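Local coordinates for sugar ABC transporter, sugar-binding protein (Streptococcus pneumoniae, PDB 2HEU) that probably binds a sugar outside the cell and delivers it to an ABC transporter for uptake, and is here in its sugar-free form, at residues W149-Q154 with K281-S286; T187-G192 with D211-D216. All blocks are in the same frame, centred on the assembly; numbering follows the deposited sequence. Where two conformers were deposited one is given.

Contact 1 of 2, residues W149-Q154 with K281-S286; sequences WDEFEQ and KEKGQS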
loop_
_atom_site.group_PDB
_atom_site.type_symbol
_atom_site.label_atom_id
_atom_site.label_comp_id
_atom_site.label_asym_id
_atom_site.label_seq_id
_atom_site.Cartn_x
_atom_site.Cartn_y
_atom_site.Cartn_z
ATOM N N TRP A 149 -8.225 20.501 -2.403
ATOM C CA TRP A 149 -7.260 20.751 -3.458
ATOM C C TRP A 149 -6.820 22.211 -3.382
ATOM O O TRP A 149 -5.598 22.509 -3.498
ATOM C CB TRP A 149 -7.788 20.490 -4.825
ATOM C CG TRP A 149 -8.207 19.076 -5.152
ATOM C CD1 TRP A 149 -7.791 17.892 -4.579
ATOM C CD2 TRP A 149 -9.145 18.709 -6.154
ATOM N NE1 TRP A 149 -8.382 16.831 -5.196
ATOM C CE2 TRP A 149 -9.196 17.301 -6.201
ATOM C CE3 TRP A 149 -9.894 19.424 -7.121
ATOM C CZ2 TRP A 149 -10.005 16.607 -7.078
ATOM C CZ3 TRP A 149 -10.714 18.727 -8.029
ATOM C CH2 TRP A 149 -10.735 17.358 -8.001
ATOM N N ASP A 150 -7.774 23.138 -3.272
ATOM C CA ASP A 150 -7.396 24.555 -3.330
ATOM C C ASP A 150 -6.561 24.905 -2.112
ATOM O O ASP A 150 -5.628 25.726 -2.239
ATOM C CB ASP A 150 -8.690 25.386 -3.396
ATOM C CG ASP A 150 -9.332 25.403 -4.752
ATOM O OD1 ASP A 150 -8.901 24.757 -5.676
ATOM O OD2 ASP A 150 -10.366 26.117 -4.809
ATOM N N GLU A 151 -6.869 24.381 -0.952
ATOM C CA GLU A 151 -6.024 24.671 0.218
ATOM C C GLU A 151 -4.652 24.076 0.038
ATOM O O GLU A 151 -3.651 24.643 0.511
ATOM C CB GLU A 151 -6.594 24.142 1.493
ATOM C CG GLU A 151 -7.816 24.882 2.019
ATOM C CD GLU A 151 -8.238 24.482 3.366
ATOM O OE1 GLU A 151 -7.789 23.534 3.933
ATOM O OE2 GLU A 151 -9.096 25.187 4.001
ATOM N N PHE A 152 -4.505 22.960 -0.648
ATOM C CA PHE A 152 -3.161 22.339 -0.851
ATOM C C PHE A 152 -2.310 23.232 -1.771
ATOM O O PHE A 152 -1.153 23.482 -1.492
ATOM C CB PHE A 152 -3.398 20.935 -1.375
ATOM C CG PHE A 152 -2.161 20.005 -1.293
ATOM C CD1 PHE A 152 -0.975 20.313 -0.689
ATOM C CD2 PHE A 152 -2.325 18.752 -1.880
ATOM C CE1 PHE A 152 0.049 19.361 -0.636
ATOM C CE2 PHE A 152 -1.305 17.822 -1.823
ATOM C CZ PHE A 152 -0.116 18.133 -1.191
ATOM N N GLU A 153 -2.932 23.736 -2.852
ATOM C CA GLU A 153 -2.258 24.660 -3.727
ATOM C C GLU A 153 -1.770 25.868 -2.891
ATOM O O GLU A 153 -0.615 26.290 -3.012
ATOM C CB GLU A 153 -3.252 25.212 -4.806
ATOM C CG GLU A 153 -3.676 24.247 -5.802
ATOM C CD GLU A 153 -4.806 24.742 -6.707
ATOM O OE1 GLU A 153 -5.457 25.763 -6.341
ATOM O OE2 GLU A 153 -5.044 24.119 -7.758
ATOM N N GLN A 154 -2.646 26.413 -2.040
ATOM C CA GLN A 154 -2.270 27.617 -1.303
ATOM C C GLN A 154 -1.175 27.340 -0.311
ATOM O O GLN A 154 -0.312 28.174 -0.086
ATOM C CB GLN A 154 -3.491 28.242 -0.634
ATOM C CG GLN A 154 -3.196 29.604 -0.067
ATOM C CD GLN A 154 -2.816 30.591 -1.178
ATOM O OE1 GLN A 154 -1.670 31.177 -1.142
ATOM N NE2 GLN A 154 -3.644 30.737 -2.188
ATOM N N LYS A 281 -11.741 17.618 -3.605
ATOM C CA LYS A 281 -12.119 18.980 -3.977
ATOM C C LYS A 281 -12.818 19.678 -2.811
ATOM O O LYS A 281 -12.620 20.901 -2.552
ATOM C CB LYS A 281 -13.014 18.988 -5.186
ATOM C CG LYS A 281 -13.449 20.347 -5.711
ATOM C CD LYS A 281 -14.219 20.139 -6.993
ATOM C CE LYS A 281 -14.747 21.372 -7.674
ATOM N NZ LYS A 281 -15.547 20.966 -8.958
ATOM N N GLU A 282 -13.674 18.907 -2.163
ATOM C CA GLU A 282 -14.543 19.332 -1.114
ATOM C C GLU A 282 -13.923 18.715 0.185
ATOM O O GLU A 282 -13.344 17.693 0.252
ATOM C CB GLU A 282 -16.007 18.912 -1.350
ATOM C CG GLU A 282 -16.626 19.287 -2.642
ATOM C CD GLU A 282 -16.716 20.770 -2.845
ATOM O OE1 GLU A 282 -16.635 21.606 -1.921
ATOM O OE2 GLU A 282 -16.887 21.206 -4.025
ATOM N N LYS A 283 -14.243 19.374 1.308
ATOM C CA LYS A 283 -13.913 18.808 2.617
ATOM C C LYS A 283 -14.631 17.577 2.927
ATOM O O LYS A 283 -15.754 17.373 2.516
ATOM C CB LYS A 283 -14.223 19.799 3.636
ATOM C CG LYS A 283 -13.427 21.061 3.371
ATOM C CD LYS A 283 -13.819 22.072 4.303
ATOM C CE LYS A 283 -12.708 23.370 3.902
ATOM N NZ LYS A 283 -12.991 24.442 4.832
ATOM N N GLY A 284 -13.965 16.656 3.607
ATOM C CA GLY A 284 -14.503 15.371 3.881
ATOM C C GLY A 284 -14.321 14.394 2.765
ATOM O O GLY A 284 -14.748 13.261 2.859
ATOM N N GLN A 285 -13.629 14.756 1.674
ATOM C CA GLN A 285 -13.457 13.944 0.481
ATOM C C GLN A 285 -12.043 13.353 0.356
ATOM O O GLN A 285 -11.730 12.765 -0.696
ATOM C CB GLN A 285 -13.805 14.770 -0.746
ATOM C CG GLN A 285 -15.350 15.078 -0.723
ATOM C CD GLN A 285 -15.769 15.798 -1.958
ATOM O OE1 GLN A 285 -14.966 16.200 -2.801
ATOM N NE2 GLN A 285 -17.073 15.928 -2.128
ATOM N N SER A 286 -11.182 13.550 1.306
ATOM C CA SER A 286 -9.848 13.015 1.204
ATOM C C SER A 286 -9.845 11.522 1.191
ATOM O O SER A 286 -10.711 10.856 1.765
ATOM C CB SER A 286 -8.961 13.565 2.314
ATOM O OG SER A 286 -9.440 13.046 3.570
HETATM O O HOH W 1 -10.587 22.396 -3.897
HETATM O O HOH W 2 -10.491 24.102 6.119
HETATM O O HOH W 3 -11.307 26.163 3.246
#

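Contact 2 of 2, residues T187-G192 with D211-D216; sequences TATGGG and DPIMKD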
loop_
_atom_site.group_PDB
_atom_site.type_symbol
_atom_site.label_atom_id
_atom_site.label_comp_id
_atom_site.label_asym_id
_atom_site.label_seq_id
_atom_site.Cartn_x
_atom_site.Cartn_y
_atom_site.Cartn_z
ATOM N N THR A 187 -9.831 11.091 -6.224
ATOM C CA THR A 187 -10.575 12.272 -5.706
ATOM C C THR A 187 -11.316 12.965 -6.822
ATOM O O THR A 187 -12.399 13.516 -6.617
ATOM C CB THR A 187 -9.674 13.218 -4.902
ATOM O OG1 THR A 187 -8.642 13.773 -5.716
ATOM C CG2 THR A 187 -9.117 12.588 -3.633
ATOM N N ALA A 188 -10.756 13.013 -8.009
ATOM C CA ALA A 188 -11.439 13.669 -9.138
ATOM C C ALA A 188 -12.729 12.955 -9.576
ATOM O O ALA A 188 -13.662 13.584 -10.071
ATOM C CB ALA A 188 -10.516 13.783 -10.326
ATOM N N THR A 189 -12.754 11.641 -9.414
ATOM C CA THR A 189 -13.858 10.806 -9.901
ATOM C C THR A 189 -14.845 10.311 -8.855
ATOM O O THR A 189 -15.921 9.827 -9.202
ATOM C CB THR A 189 -13.306 9.600 -10.659
ATOM O OG1 THR A 189 -12.582 8.767 -9.762
ATOM C CG2 THR A 189 -12.488 9.948 -11.868
ATOM N N GLY A 190 -14.462 10.383 -7.616
ATOM C CA GLY A 190 -15.297 9.962 -6.470
ATOM C C GLY A 190 -14.863 8.697 -5.815
ATOM O O GLY A 190 -15.581 8.301 -4.857
ATOM N N GLY A 191 -13.858 7.983 -6.271
ATOM C CA GLY A 191 -13.407 6.803 -5.621
ATOM C C GLY A 191 -12.593 5.929 -6.532
ATOM O O GLY A 191 -12.273 6.283 -7.654
ATOM N N GLY A 192 -12.203 4.752 -6.029
ATOM C CA GLY A 192 -11.357 3.899 -6.799
ATOM C C GLY A 192 -11.994 3.218 -7.962
ATOM O O GLY A 192 -11.461 3.178 -9.067
ATOM N N ASP A 211 -11.597 16.461 -21.010
ATOM C CA ASP A 211 -12.505 15.889 -20.037
ATOM C C ASP A 211 -12.385 16.613 -18.720
ATOM O O ASP A 211 -11.230 16.820 -18.205
ATOM C CB ASP A 211 -12.101 14.428 -19.793
ATOM C CG ASP A 211 -12.368 13.512 -20.917
ATOM O OD1 ASP A 211 -13.281 13.760 -21.800
ATOM O OD2 ASP A 211 -11.767 12.408 -20.921
ATOM N N PRO A 212 -13.479 16.923 -18.025
ATOM C CA PRO A 212 -13.400 17.479 -16.666
ATOM C C PRO A 212 -12.531 16.698 -15.720
ATOM O O PRO A 212 -11.813 17.268 -14.886
ATOM C CB PRO A 212 -14.844 17.551 -16.257
ATOM C CG PRO A 212 -15.566 17.829 -17.542
ATOM C CD PRO A 212 -14.864 16.973 -18.517
ATOM N N ILE A 213 -12.586 15.371 -15.801
ATOM C CA ILE A 213 -11.801 14.525 -14.900
ATOM C C ILE A 213 -10.318 14.749 -15.155
ATOM O O ILE A 213 -9.510 14.817 -14.222
ATOM C CB ILE A 213 -12.184 13.027 -15.007
ATOM C CG1 ILE A 213 -13.571 12.823 -14.404
ATOM C CG2 ILE A 213 -11.158 12.147 -14.377
ATOM C CD1 ILE A 213 -14.283 11.540 -14.820
ATOM N N MET A 214 -9.927 14.816 -16.422
ATOM C CA MET A 214 -8.524 15.048 -16.775
ATOM C C MET A 214 -8.116 16.413 -16.313
ATOM O O MET A 214 -7.000 16.590 -15.780
ATOM C CB MET A 214 -8.337 14.887 -18.264
ATOM C CG MET A 214 -7.117 14.455 -18.728
ATOM S SD MET A 214 -6.376 12.982 -17.974
ATOM C CE MET A 214 -4.871 13.746 -17.458
ATOM N N LYS A 215 -8.952 17.470 -16.449
ATOM C CA LYS A 215 -8.634 18.783 -15.977
ATOM C C LYS A 215 -8.361 18.759 -14.478
ATOM O O LYS A 215 -7.430 19.404 -13.970
ATOM C CB LYS A 215 -9.753 19.773 -16.303
ATOM C CG LYS A 215 -9.853 20.074 -17.792
ATOM C CD LYS A 215 -11.085 21.002 -18.054
ATOM C CE LYS A 215 -11.266 21.292 -19.545
ATOM N NZ LYS A 215 -10.202 22.058 -20.076
ATOM N N ASP A 216 -9.195 18.037 -13.738
ATOM C CA ASP A 216 -9.010 17.948 -12.279
ATOM C C ASP A 216 -7.739 17.168 -11.932
ATOM O O ASP A 216 -7.016 17.546 -11.019
ATOM C CB ASP A 216 -10.218 17.331 -11.615
ATOM C CG ASP A 216 -11.434 18.310 -11.469
ATOM O OD1 ASP A 216 -11.229 19.517 -11.582
ATOM O OD2 ASP A 216 -12.527 17.828 -11.174
HETATM O O HOH W 4 -13.584 15.476 -12.055
#

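Contact 1 of 2, residues W149-Q154 with K281-S286
Lys281 lies over one face of the Trp149 indole. The loop lays its backbone and the start of this side chain there. The backbone N of Lys281 sits above the centre of the ring system, 3.6 Å from Trp149 CE2. Lys281 CB lies over the six-membered ring, 3.7 Å from its centroid and 16° off the normal, a CH-pi contact. In one of two conformers, CG of Lys281 is anti to its backbone N (chi1 -178°), and the extended chain passes CZ3 at the rim of the indole before its ammonium end leads away from the helix. The indole N-H is used separately: Trp149 NE1 bonds to Thr187 OG1.

The polar links between the segments run through water. One water accepts from Asp150 N at 3.0 Å and donates to Lys281 O, so it ties the first turn of the helix to the loop backbone. Another bridges Glu151 and Lys283, whose extended side chains cross at about a right angle. Glu151 OE2 and Lys283 NZ are 4.1 Å apart, too far for a salt bridge. The water donates to OE2 and accepts from NZ, 2.8 Å from Glu151 OE2 and from Lys283 NZ alike. The other carboxylate oxygen, Glu151 OE1, accepts a hydrogen bond from the backbone N-H of Glu147.

The loop bends in a type II beta turn from Glu282 to Gln285. The N-H of Glu282 bonds to Gln285 OE1 from above the plane of the Gln285 side-chain amide. Helix 212-222 also packs on the indole, through Asp216, Lys219 and Val220. The contact thus joins the N-terminal turn of helix 149-161 to the loop between strands 273-276 and 288-290, within the solute-binding protein fold of the periplasmic binding protein clan.

Contact 2 of 2, residues T187-G192 with D211-D216
Ile213 reaches the end of helix 178-189 with its branches set around one methyl group. From its CB, the CG2 branch is anti to the backbone N and comes closest: Ile213 CG2 is 3.6 Å from Thr189 CG2. It also lies 4.4 Å from Ala188 CB, a looser apolar contact. The other branch starts at CG1, 4.0 Å from Thr189 CG2. It ends at CD1, 3.8 Å from Thr189 CG2. The threonine methyl is therefore met by all three carbons beyond CB of Ile213, and the two side chains cross at about a right angle. Thr189 can offer its methyl because its hydroxyl is held by its own helix, where OG1 bonds to Phe185 O.

Helices 178-189 and 212-222 pack here near the end of the first and the start of the second, within the solute-binding protein fold. Gly190, with positive phi, breaks the first helix just after Thr189. Asp211 sits at the N-cap position of the second, though its side chain makes no capping bond.

One turn along from Ile213, Asp216 CB rests 3.8 Å from Ala188 CB. The carboxylate reaches the other helix through a water. That water donates to Ala188 O and to Asp216 OD2, at 2.7 Å from each, and so bridges two acceptors that cannot bond to each other directly.

Contact 1 is partly buried and contact 2 lies at the surface. Both are on the same side of the chain's centre, about 13 Å apart between centres. Contact 1 joins a helix start to a loop, and contact 2 a helix end to a helix start, with helix 212-222 touching both. The Trp149 indole is the shared element. Its CZ3 packs 3.5 Å from Asp216 CG, and its CZ2 lies near Ala188 N. Neither contact has a direct hydrogen bond between its segments, and water supplies the polar links in both. The chemistry differs: an aromatic face and water-bridged charges in contact 1, aliphatic groups, chiefly methyls, and a single bridging water in contact 2.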